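Local coordinates for RND efflux system, outer membrane lipoprotein, NodT family (Burkholderia mallei, PDB 6U94), which probably serves as the outer membrane channel of an RND efflux system, letting exported compounds leave the cell, at residues 47-52 with 57-62; 63-68 with 164-169; 349-352 with 356-359. One frame throughout, in Å; residues are numbered along the deposited sequence. Where two conformers were deposited one is given.

Contact 1: residues 47-52 with 57-62; sequences LGWRNF and QLQQLV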
ATOM      1  N   LEU A  47     -13.758  -3.858  14.675  1.00104.98           N
ATOM      2  CA  LEU A  47     -12.614  -3.263  13.998  1.00 94.91           C
ATOM      3  C   LEU A  47     -12.983  -1.870  13.507  1.00 85.08           C
ATOM      4  O   LEU A  47     -14.057  -1.676  12.930  1.00 87.97           O
ATOM      5  CB  LEU A  47     -12.160  -4.138  12.829  1.00 92.12           C
ATOM      6  CG  LEU A  47     -11.096  -3.546  11.904  1.00 91.67           C
ATOM      7  CD1 LEU A  47      -9.773  -3.323  12.631  1.00 92.12           C
ATOM      8  CD2 LEU A  47     -10.901  -4.436  10.692  1.00 91.56           C
ATOM      9  N   GLY A  48     -12.088  -0.911  13.735  1.00123.33           N
ATOM     10  CA  GLY A  48     -12.320   0.466  13.370  1.00111.54           C
ATOM     11  C   GLY A  48     -11.604   0.855  12.097  1.00 98.92           C
ATOM     12  O   GLY A  48     -10.382   0.725  11.989  1.00 94.09           O
ATOM     13  N   TRP A  49     -12.375   1.346  11.124  1.00 90.44           N
ATOM     14  CA  TRP A  49     -11.822   1.781   9.845  1.00 82.15           C
ATOM     15  C   TRP A  49     -12.471   3.043   9.297  1.00 82.45           C
ATOM     16  O   TRP A  49     -11.897   3.659   8.393  1.00 79.51           O
ATOM     17  CB  TRP A  49     -11.953   0.669   8.795  1.00 77.51           C
ATOM     18  CG  TRP A  49     -13.332   0.085   8.743  1.00 77.93           C
ATOM     19  CD1 TRP A  49     -13.789  -0.995   9.442  1.00 76.64           C
ATOM     20  CD2 TRP A  49     -14.441   0.562   7.971  1.00 79.30           C
ATOM     21  NE1 TRP A  49     -15.112  -1.221   9.150  1.00 78.99           N
ATOM     22  CE2 TRP A  49     -15.537  -0.280   8.249  1.00 81.05           C
ATOM     23  CE3 TRP A  49     -14.615   1.618   7.071  1.00 78.30           C
ATOM     24  CZ2 TRP A  49     -16.784  -0.101   7.660  1.00 83.51           C
ATOM     25  CZ3 TRP A  49     -15.855   1.794   6.485  1.00 79.31           C
ATOM     26  CH2 TRP A  49     -16.925   0.939   6.783  1.00 82.85           C
ATOM     27  N   ARG A  50     -13.635   3.462   9.803  1.00 83.25           N
ATOM     28  CA  ARG A  50     -14.309   4.632   9.253  1.00 86.11           C
ATOM     29  C   ARG A  50     -13.537   5.919   9.508  1.00 87.12           C
ATOM     30  O   ARG A  50     -13.717   6.888   8.763  1.00 92.12           O
ATOM     31  CB  ARG A  50     -15.728   4.748   9.814  1.00 93.22           C
ATOM     32  CG  ARG A  50     -16.695   3.685   9.299  1.00 99.76           C
ATOM     33  CD  ARG A  50     -18.131   3.965   9.743  1.00107.58           C
ATOM     34  NE  ARG A  50     -19.039   4.125   8.608  1.00112.44           N
ATOM     35  CZ  ARG A  50     -19.813   3.159   8.126  1.00114.66           C
ATOM     36  NH1 ARG A  50     -19.799   1.954   8.679  1.00114.70           N
ATOM     37  NH2 ARG A  50     -20.607   3.398   7.089  1.00115.98           N
ATOM     38  N   ASN A  51     -12.689   5.961  10.540  1.00 81.29           N
ATOM     39  CA  ASN A  51     -11.888   7.160  10.734  0.60 78.96           C
ATOM     40  C   ASN A  51     -10.729   7.244   9.751  1.00 77.43           C
ATOM     41  O   ASN A  51     -10.218   8.342   9.514  1.00 79.37           O
ATOM     42  CB  ASN A  51     -11.373   7.241  12.174  0.60 77.73           C
ATOM     43  CG  ASN A  51     -10.778   5.937  12.659  0.60 75.36           C
ATOM     44  OD1 ASN A  51     -10.446   5.055  11.866  0.60 75.45           O
ATOM     45  ND2 ASN A  51     -10.637   5.810  13.973  0.60 73.26           N
ATOM     46  N   PHE A  52     -10.324   6.122   9.156  1.00 75.16           N
ATOM     47  CA  PHE A  52      -9.223   6.102   8.203  1.00 66.84           C
ATOM     48  C   PHE A  52      -9.715   6.221   6.765  1.00 72.05           C
ATOM     49  O   PHE A  52      -9.193   7.029   5.991  1.00 70.24           O
ATOM     50  CB  PHE A  52      -8.402   4.823   8.391  1.00 59.21           C
ATOM     51  CG  PHE A  52      -7.315   4.640   7.375  1.00 57.69           C
ATOM     52  CD1 PHE A  52      -6.299   5.576   7.246  1.00 56.78           C
ATOM     53  CD2 PHE A  52      -7.295   3.520   6.563  1.00 56.39           C
ATOM     54  CE1 PHE A  52      -5.291   5.401   6.311  1.00 55.11           C
ATOM     55  CE2 PHE A  52      -6.292   3.340   5.627  1.00 54.48           C
ATOM     56  CZ  PHE A  52      -5.288   4.284   5.503  1.00 54.89           C
ATOM     57  N   GLN A  57     -17.920   6.679  -0.854  1.00 95.65           N
ATOM     58  CA  GLN A  57     -18.046   5.513  -1.723  1.00 94.15           C
ATOM     59  C   GLN A  57     -17.156   4.372  -1.243  1.00 92.97           C
ATOM     60  O   GLN A  57     -17.576   3.209  -1.227  1.00 91.06           O
ATOM     61  CB  GLN A  57     -17.706   5.888  -3.165  1.00 92.49           C
ATOM     62  CG  GLN A  57     -17.875   4.747  -4.149  1.00 94.96           C
ATOM     63  CD  GLN A  57     -19.287   4.188  -4.150  1.00102.74           C
ATOM     64  OE1 GLN A  57     -20.234   4.865  -4.553  1.00105.99           O
ATOM     65  NE2 GLN A  57     -19.436   2.950  -3.689  1.00101.74           N
ATOM     66  N   LEU A  58     -15.921   4.690  -0.844  1.00 90.59           N
ATOM     67  CA  LEU A  58     -15.029   3.668  -0.306  1.00 89.43           C
ATOM     68  C   LEU A  58     -15.604   3.052   0.965  1.00 91.95           C
ATOM     69  O   LEU A  58     -15.514   1.836   1.170  1.00 93.17           O
ATOM     70  CB  LEU A  58     -13.648   4.266  -0.042  1.00 83.22           C
ATOM     71  CG  LEU A  58     -12.638   3.340   0.639  1.00 79.74           C
ATOM     72  CD1 LEU A  58     -12.413   2.086  -0.186  1.00 81.35           C
ATOM     73  CD2 LEU A  58     -11.328   4.060   0.882  1.00 74.99           C
ATOM     74  N   GLN A  59     -16.207   3.878   1.825  1.00 92.56           N
ATOM     75  CA  GLN A  59     -16.833   3.354   3.035  1.00 91.37           C
ATOM     76  C   GLN A  59     -17.955   2.383   2.699  1.00 94.09           C
ATOM     77  O   GLN A  59     -18.164   1.392   3.411  1.00 96.74           O
ATOM     78  CB  GLN A  59     -17.365   4.502   3.894  1.00 93.40           C
ATOM     79  CG  GLN A  59     -16.302   5.277   4.649  1.00 93.86           C
ATOM     80  CD  GLN A  59     -16.895   6.180   5.716  1.00 98.06           C
ATOM     81  OE1 GLN A  59     -18.103   6.416   5.742  1.00102.38           O
ATOM     82  NE2 GLN A  59     -16.048   6.680   6.608  1.00 95.95           N
ATOM     83  N   GLN A  60     -18.691   2.650   1.619  1.00 95.32           N
ATOM     84  CA  GLN A  60     -19.785   1.766   1.231  1.00 97.09           C
ATOM     85  C   GLN A  60     -19.265   0.402   0.793  1.00 94.97           C
ATOM     86  O   GLN A  60     -19.845  -0.632   1.144  1.00 97.31           O
ATOM     87  CB  GLN A  60     -20.608   2.410   0.117  1.00 99.36           C
ATOM     88  CG  GLN A  60     -21.744   1.546  -0.402  1.00104.10           C
ATOM     89  CD  GLN A  60     -22.562   2.238  -1.475  1.00108.62           C
ATOM     90  OE1 GLN A  60     -22.262   3.365  -1.871  1.00109.29           O
ATOM     91  NE2 GLN A  60     -23.604   1.566  -1.951  1.00113.09           N
ATOM     92  N   LEU A  61     -18.167   0.380   0.034  1.00 92.98           N
ATOM     93  CA  LEU A  61     -17.626  -0.884  -0.456  1.00 89.86           C
ATOM     94  C   LEU A  61     -17.129  -1.756   0.690  1.00 84.38           C
ATOM     95  O   LEU A  61     -17.359  -2.972   0.699  1.00 84.09           O
ATOM     96  CB  LEU A  61     -16.501  -0.613  -1.453  1.00 86.80           C
ATOM     97  CG  LEU A  61     -16.941   0.082  -2.741  1.00 88.23           C
ATOM     98  CD1 LEU A  61     -15.774   0.817  -3.374  1.00 84.09           C
ATOM     99  CD2 LEU A  61     -17.535  -0.930  -3.711  1.00 88.05           C
ATOM    100  N   VAL A  62     -16.442  -1.155   1.664  1.00 80.63           N
ATOM    101  CA  VAL A  62     -15.919  -1.917   2.795  1.00 75.55           C
ATOM    102  C   VAL A  62     -17.059  -2.498   3.623  1.00 80.95           C
ATOM    103  O   VAL A  62     -17.001  -3.653   4.064  1.00 77.01           O
ATOM    104  CB  VAL A  62     -14.990  -1.030   3.643  1.00 67.22           C
ATOM    105  CG1 VAL A  62     -14.670  -1.697   4.970  1.00 66.11           C
ATOM    106  CG2 VAL A  62     -13.713  -0.742   2.880  1.00 64.91           C
TER

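Contact 2: residues 63-68 with 164-169; sequences ALALAN and ISLVAE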
ATOM      1  N   ALA A  63     -18.118  -1.713   3.836  1.00 87.40           N
ATOM      2  CA  ALA A  63     -19.252  -2.201   4.613  1.00 93.06           C
ATOM      3  C   ALA A  63     -19.909  -3.398   3.938  1.00 98.83           C
ATOM      4  O   ALA A  63     -20.333  -4.343   4.613  1.00103.67           O
ATOM      5  CB  ALA A  63     -20.263  -1.076   4.826  1.00 96.77           C
ATOM      6  N   LEU A  64     -20.001  -3.377   2.606  1.00 98.24           N
ATOM      7  CA  LEU A  64     -20.586  -4.510   1.896  1.00 99.14           C
ATOM      8  C   LEU A  64     -19.678  -5.729   1.967  1.00 95.38           C
ATOM      9  O   LEU A  64     -20.160  -6.864   2.076  1.00100.51           O
ATOM     10  CB  LEU A  64     -20.871  -4.133   0.442  1.00 99.89           C
ATOM     11  CG  LEU A  64     -21.817  -2.955   0.195  1.00101.43           C
ATOM     12  CD1 LEU A  64     -22.204  -2.869  -1.278  1.00102.43           C
ATOM     13  CD2 LEU A  64     -23.052  -3.045   1.082  1.00102.81           C
ATOM     14  N   ALA A  65     -18.362  -5.518   1.909  1.00 91.36           N
ATOM     15  CA  ALA A  65     -17.432  -6.634   2.032  1.00 89.09           C
ATOM     16  C   ALA A  65     -17.520  -7.272   3.413  1.00 88.14           C
ATOM     17  O   ALA A  65     -17.445  -8.500   3.543  1.00 93.08           O
ATOM     18  CB  ALA A  65     -16.006  -6.163   1.745  1.00 80.69           C
ATOM     19  N   LEU A  66     -17.684  -6.455   4.455  1.00 83.44           N
ATOM     20  CA  LEU A  66     -17.824  -6.998   5.802  1.00 84.11           C
ATOM     21  C   LEU A  66     -19.188  -7.653   6.000  1.00 89.18           C
ATOM     22  O   LEU A  66     -19.287  -8.711   6.632  1.00 90.51           O
ATOM     23  CB  LEU A  66     -17.603  -5.897   6.837  1.00 77.47           C
ATOM     24  CG  LEU A  66     -16.160  -5.450   7.049  1.00 76.70           C
ATOM     25  CD1 LEU A  66     -16.083  -4.365   8.112  1.00 74.79           C
ATOM     26  CD2 LEU A  66     -15.290  -6.639   7.427  1.00 76.26           C
ATOM     27  N   ALA A  67     -20.248  -7.045   5.461  1.00 92.07           N
ATOM     28  CA  ALA A  67     -21.599  -7.565   5.646  1.00 97.64           C
ATOM     29  C   ALA A  67     -21.874  -8.820   4.831  1.00101.89           C
ATOM     30  O   ALA A  67     -22.958  -9.398   4.971  1.00107.00           O
ATOM     31  CB  ALA A  67     -22.632  -6.492   5.296  1.00 99.52           C
ATOM     32  N   ASN A  68     -20.937  -9.253   3.990  1.00 99.98           N
ATOM     33  CA  ASN A  68     -21.141 -10.467   3.212  1.00103.17           C
ATOM     34  C   ASN A  68     -21.276 -11.671   4.137  1.00107.46           C
ATOM     35  O   ASN A  68     -20.576 -11.782   5.147  1.00105.26           O
ATOM     36  CB  ASN A  68     -19.983 -10.665   2.234  1.00101.03           C
ATOM     37  CG  ASN A  68     -20.338 -11.599   1.095  1.00103.47           C
ATOM     38  OD1 ASN A  68     -19.818 -12.710   1.001  1.00104.41           O
ATOM     39  ND2 ASN A  68     -21.236 -11.153   0.224  1.00105.41           N
ATOM     40  N   ILE A 164      -8.931  -7.223   8.906  1.00 64.06           N
ATOM     41  CA  ILE A 164      -7.951  -6.197   8.570  1.00 62.91           C
ATOM     42  C   ILE A 164      -7.505  -6.346   7.120  1.00 64.32           C
ATOM     43  O   ILE A 164      -7.432  -5.366   6.370  1.00 65.27           O
ATOM     44  CB  ILE A 164      -6.763  -6.260   9.546  1.00 62.16           C
ATOM     45  CG1 ILE A 164      -7.152  -5.671  10.903  1.00 60.38           C
ATOM     46  CG2 ILE A 164      -5.562  -5.545   8.979  1.00 58.26           C
ATOM     47  CD1 ILE A 164      -6.011  -5.637  11.898  1.00 58.98           C
ATOM     48  N   SER A 165      -7.213  -7.582   6.701  1.00 66.65           N
ATOM     49  CA  SER A 165      -6.826  -7.823   5.314  1.00 65.81           C
ATOM     50  C   SER A 165      -7.944  -7.434   4.356  1.00 69.02           C
ATOM     51  O   SER A 165      -7.700  -6.779   3.335  1.00 71.61           O
ATOM     52  CB  SER A 165      -6.450  -9.293   5.113  1.00 67.19           C
ATOM     53  OG  SER A 165      -5.418  -9.695   5.995  1.00 68.46           O
ATOM     54  N   LEU A 166      -9.179  -7.823   4.677  1.00 69.42           N
ATOM     55  CA  LEU A 166     -10.299  -7.554   3.783  1.00 69.13           C
ATOM     56  C   LEU A 166     -10.554  -6.057   3.655  1.00 67.01           C
ATOM     57  O   LEU A 166     -10.733  -5.543   2.546  1.00 66.42           O
ATOM     58  CB  LEU A 166     -11.550  -8.275   4.284  1.00 66.30           C
ATOM     59  CG  LEU A 166     -12.798  -8.207   3.405  1.00 65.31           C
ATOM     60  CD1 LEU A 166     -12.512  -8.764   2.022  1.00 60.89           C
ATOM     61  CD2 LEU A 166     -13.943  -8.975   4.064  1.00 67.44           C
ATOM     62  N   VAL A 167     -10.577  -5.344   4.784  1.00 65.97           N
ATOM     63  CA  VAL A 167     -10.780  -3.896   4.757  1.00 65.82           C
ATOM     64  C   VAL A 167      -9.701  -3.228   3.918  1.00 66.01           C
ATOM     65  O   VAL A 167      -9.983  -2.373   3.072  1.00 66.56           O
ATOM     66  CB  VAL A 167     -10.809  -3.331   6.188  1.00 65.71           C
ATOM     67  CG1 VAL A 167     -10.639  -1.818   6.175  1.00 60.70           C
ATOM     68  CG2 VAL A 167     -12.105  -3.717   6.889  1.00 68.13           C
ATOM     69  N   ALA A 168      -8.445  -3.622   4.136  1.00 63.65           N
ATOM     70  CA  ALA A 168      -7.337  -2.991   3.432  1.00 60.02           C
ATOM     71  C   ALA A 168      -7.341  -3.344   1.950  1.00 66.42           C
ATOM     72  O   ALA A 168      -7.062  -2.488   1.103  1.00 70.54           O
ATOM     73  CB  ALA A 168      -6.018  -3.399   4.074  1.00 54.53           C
ATOM     74  N   GLU A 169      -7.651  -4.599   1.617  1.00 67.67           N
ATOM     75  CA  GLU A 169      -7.613  -5.015   0.221  1.00 67.01           C
ATOM     76  C   GLU A 169      -8.725  -4.362  -0.589  1.00 68.36           C
ATOM     77  O   GLU A 169      -8.537  -4.075  -1.776  1.00 68.39           O
ATOM     78  CB  GLU A 169      -7.702  -6.537   0.119  1.00 68.82           C
ATOM     79  CG  GLU A 169      -7.117  -7.094  -1.169  1.00 72.47           C
ATOM     80  CD  GLU A 169      -5.625  -6.829  -1.294  1.00 71.32           C
ATOM     81  OE1 GLU A 169      -4.866  -7.224  -0.385  1.00 71.21           O
ATOM     82  OE2 GLU A 169      -5.209  -6.219  -2.300  1.00 74.39           O
TER

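Contact 3: residues 349-352 with 356-359; sequences NQAN and ATVR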
ATOM      1  N   ASN A 349      13.286 -16.817  42.270  1.00 96.42           N
ATOM      2  CA  ASN A 349      13.231 -15.387  41.984  1.00 91.51           C
ATOM      3  C   ASN A 349      14.456 -14.921  41.206  1.00 87.74           C
ATOM      4  O   ASN A 349      14.364 -13.971  40.421  1.00 80.93           O
ATOM      5  CB  ASN A 349      13.089 -14.600  43.285  1.00 93.18           C
ATOM      6  CG  ASN A 349      13.091 -13.097  43.060  1.00 95.01           C
ATOM      7  OD1 ASN A 349      12.127 -12.532  42.541  1.00 95.17           O
ATOM      8  ND2 ASN A 349      14.176 -12.442  43.460  1.00 93.36           N
ATOM      9  N   GLN A 350      15.606 -15.573  41.408  1.00 88.03           N
ATOM     10  CA  GLN A 350      16.794 -15.230  40.634  1.00 87.22           C
ATOM     11  C   GLN A 350      16.583 -15.523  39.154  1.00 89.44           C
ATOM     12  O   GLN A 350      17.002 -14.743  38.291  1.00 90.31           O
ATOM     13  CB  GLN A 350      18.006 -15.992  41.172  1.00 83.81           C
ATOM     14  N   ALA A 351      15.919 -16.638  38.841  1.00 93.72           N
ATOM     15  CA  ALA A 351      15.634 -16.963  37.449  1.00 96.92           C
ATOM     16  C   ALA A 351      14.661 -15.970  36.826  1.00 93.21           C
ATOM     17  O   ALA A 351      14.730 -15.710  35.618  1.00 89.57           O
ATOM     18  CB  ALA A 351      15.082 -18.385  37.346  1.00100.56           C
ATOM     19  N   ASN A 352      13.755 -15.403  37.624  1.00 95.63           N
ATOM     20  CA  ASN A 352      12.773 -14.467  37.089  1.00 94.10           C
ATOM     21  C   ASN A 352      13.372 -13.107  36.766  1.00 91.27           C
ATOM     22  O   ASN A 352      12.731 -12.314  36.068  1.00 91.83           O
ATOM     23  CB  ASN A 352      11.617 -14.289  38.073  1.00100.84           C
ATOM     24  CG  ASN A 352      10.497 -15.278  37.841  1.00107.62           C
ATOM     25  OD1 ASN A 352       9.741 -15.157  36.877  1.00111.72           O
ATOM     26  ND2 ASN A 352      10.380 -16.260  38.727  1.00109.66           N
ATOM     27  N   ALA A 356      18.615 -13.727  30.315  1.00 81.52           N
ATOM     28  CA  ALA A 356      19.083 -14.873  29.540  1.00 81.93           C
ATOM     29  C   ALA A 356      18.268 -16.123  29.842  1.00 75.24           C
ATOM     30  O   ALA A 356      17.924 -16.885  28.931  1.00 74.07           O
ATOM     31  CB  ALA A 356      20.567 -15.120  29.813  1.00 85.24           C
ATOM     32  N   THR A 357      17.934 -16.343  31.116  1.00 72.20           N
ATOM     33  CA  THR A 357      17.186 -17.542  31.481  1.00 73.03           C
ATOM     34  C   THR A 357      15.727 -17.437  31.056  1.00 68.43           C
ATOM     35  O   THR A 357      15.120 -18.435  30.653  1.00 68.46           O
ATOM     36  CB  THR A 357      17.288 -17.795  32.987  1.00 76.52           C
ATOM     37  OG1 THR A 357      16.579 -16.773  33.698  1.00 84.85           O
ATOM     38  CG2 THR A 357      18.735 -17.782  33.434  1.00 70.85           C
ATOM     39  N   VAL A 358      15.147 -16.237  31.137  1.00 67.60           N
ATOM     40  CA  VAL A 358      13.759 -16.055  30.725  1.00 69.35           C
ATOM     41  C   VAL A 358      13.625 -16.186  29.210  1.00 66.99           C
ATOM     42  O   VAL A 358      12.567 -16.579  28.703  1.00 63.51           O
ATOM     43  CB  VAL A 358      13.235 -14.698  31.237  1.00 72.21           C
ATOM     44  CG1 VAL A 358      11.815 -14.451  30.773  1.00 70.88           C
ATOM     45  CG2 VAL A 358      13.297 -14.650  32.756  1.00 75.02           C
ATOM     46  N   ARG A 359      14.686 -15.882  28.463  1.00 71.87           N
ATOM     47  CA  ARG A 359      14.625 -16.013  27.013  1.00 73.47           C
ATOM     48  C   ARG A 359      14.685 -17.463  26.550  1.00 77.46           C
ATOM     49  O   ARG A 359      14.356 -17.740  25.392  1.00 79.52           O
ATOM     50  CB  ARG A 359      15.754 -15.216  26.357  1.00 71.22           C
ATOM     51  CG  ARG A 359      15.563 -13.712  26.418  1.00 70.01           C
ATOM     52  CD  ARG A 359      16.334 -13.021  25.305  1.00 73.46           C
ATOM     53  NE  ARG A 359      16.185 -11.571  25.359  1.00 73.01           N
ATOM     54  CZ  ARG A 359      17.084 -10.752  25.892  1.00 71.30           C
ATOM     55  NH1 ARG A 359      18.203 -11.243  26.409  1.00 71.87           N
ATOM     56  NH2 ARG A 359      16.869  -9.445  25.904  1.00 66.42           N
TER

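Contact 1: residues 47-52 with 57-62
Trp49 takes a chi1 of 49°, with CG lodged between its backbone N and carbonyl carbon, and this swings the indole towards helix 56-67, where Val62 holds its CG1 branch anti to the backbone N to receive it. The methyl stands almost straight above the six-membered ring, 3.6 Å from CG1 to the ring centroid and only 7° off the normal, a CH-pi contact. Arg50 CG lies against the opposite face, nearer the rim, so the indole is sandwiched between an aliphatic carbon of its own neighbour and one of the helix. At the far end of the ring, Trp49 CH2 comes within 3.6 Å of Gln59 O, and Trp49 CZ3 rests 4.0 Å from Gln59 CG. The loop leading into helix 56-67 thus folds back on that helix, and its indole also packs on Tyr452 of helix 421-454, within the helical body of this outer membrane factor family member. Gln59, extended beyond CG, crosses Arg50 at about a right angle, with amide and guanidinium planes 75° apart. Its NE2 is hydrogen-bonded to the carbonyl of Leu53 in the connecting turn and also sits 3.2 Å from Arg50 O. Gln59 OE1 and Arg50 NE stay 3.8 Å apart. The Arg50 guanidinium bends back over its neighbour, with Trp49 CH2 3.6 Å above one face of its plane and offset from the centre.

Contact 2: residues 63-68 with 164-169
Leu166 and Ala65 form the centre of this contact, and the leucine can be traced outward from helix 156-203. Its CB points at helix 56-67 and hands the contact on to the branch point: CG, set anti to the backbone N (chi1 -175°), reaches out from its own helix and lies 4.2 Å from Ala65 CB. Of the two methyls, CD1 passes Ala65 CB at 4.4 Å, while CD2 goes deeper and touches the backbone, 3.6 Å from Ala65 O. The same CD2 also borders Leu66, at 4.3 Å from its CD2 methyl. The small alanine lets the leucine tip press close to the helix backbone, and the carbonyl it touches is hydrogen-bonded to Arg70 NH2, just past the end of the helix. Arg70 and Leu246 of helix 211-247 also pack on Leu166. Beside it, Leu66 uses its other methyl: CD1 is 4.2 Å from Val167 CG2, the next residue along helix 156-203. Trp49 of the preceding loop covers both Leu66 and Val167. No hydrogen bond links the two segments; the contact is made by aliphatic carbons, one of them set against a backbone carbonyl. The short axes approach to 9.8 Å and run 149° apart, so a short helix lies roughly antiparallel and aslant across a very long one, in the helical part of the chain, which in outer membrane factors is the periplasmic part, built on long helices.

Contact 3: residues 349-352 with 356-359
Ala351 O is the meeting point of the two short helical segments: Thr357 OG1 comes within 2.9 Å of it, and Val358 CG2 within 3.4 Å. The contact is thus made by the tips of two successive side chains against a backbone carbonyl. The same valine methyl extends to the next peptide, 4.1 Å from Asn352 O. Thr357 carries its hydroxyl between the backbone N and the carbonyl carbon (chi1 68°), which turns OG1 back along the chain; there it is hydrogen-bonded to Asp354 O in the connecting turn. The hydroxyl thus has two carbonyls near it, with Asp354 O its hydrogen-bonded partner. Together the segments make a pair of brief helical turns joined by a tight bend, in the second outer membrane efflux protein region of the sequence, leading into 362-415, one of the long helices of this outer membrane factor. The first turn is loosely bonded, with a weak hydrogen bond of 3.2 Å from Asn352 N to Asn349 O. Asn352 probably helps to hold it: its CB is directed away from 356-359, and its amide is gripped by three backbone partners, OD1 taking the N-H of Phe344 and ND2 giving to both Ser348 O and Ala346 O. Val358 is backed by Leu339 and Ile343 of the preceding loop. Farther out, Arg359 NE forms a salt bridge with Glu368, joining this short helix to helix 362-415.

Contacts 1 and 2 are neighbours, their centres 9 Å apart, and both use helix 56-67. Trp49 NE1 lies 3.4 Å from Leu66 CD1, and Val62 and Val167 also pack together, so one apolar layer runs through both. Contact 2 is the buried member, made by aliphatic side chains and joining helices distant in sequence; contact 1 is only partly buried, adding an aromatic face and, beside it, the polar ends of Arg50 and Gln59. Contact 3, also partly buried, stands apart, its centre about 41 Å from that of the chain and 45 Å from that of contact 1. Local in sequence like contact 1, it relies on backbone carbonyls rather than an apolar interface.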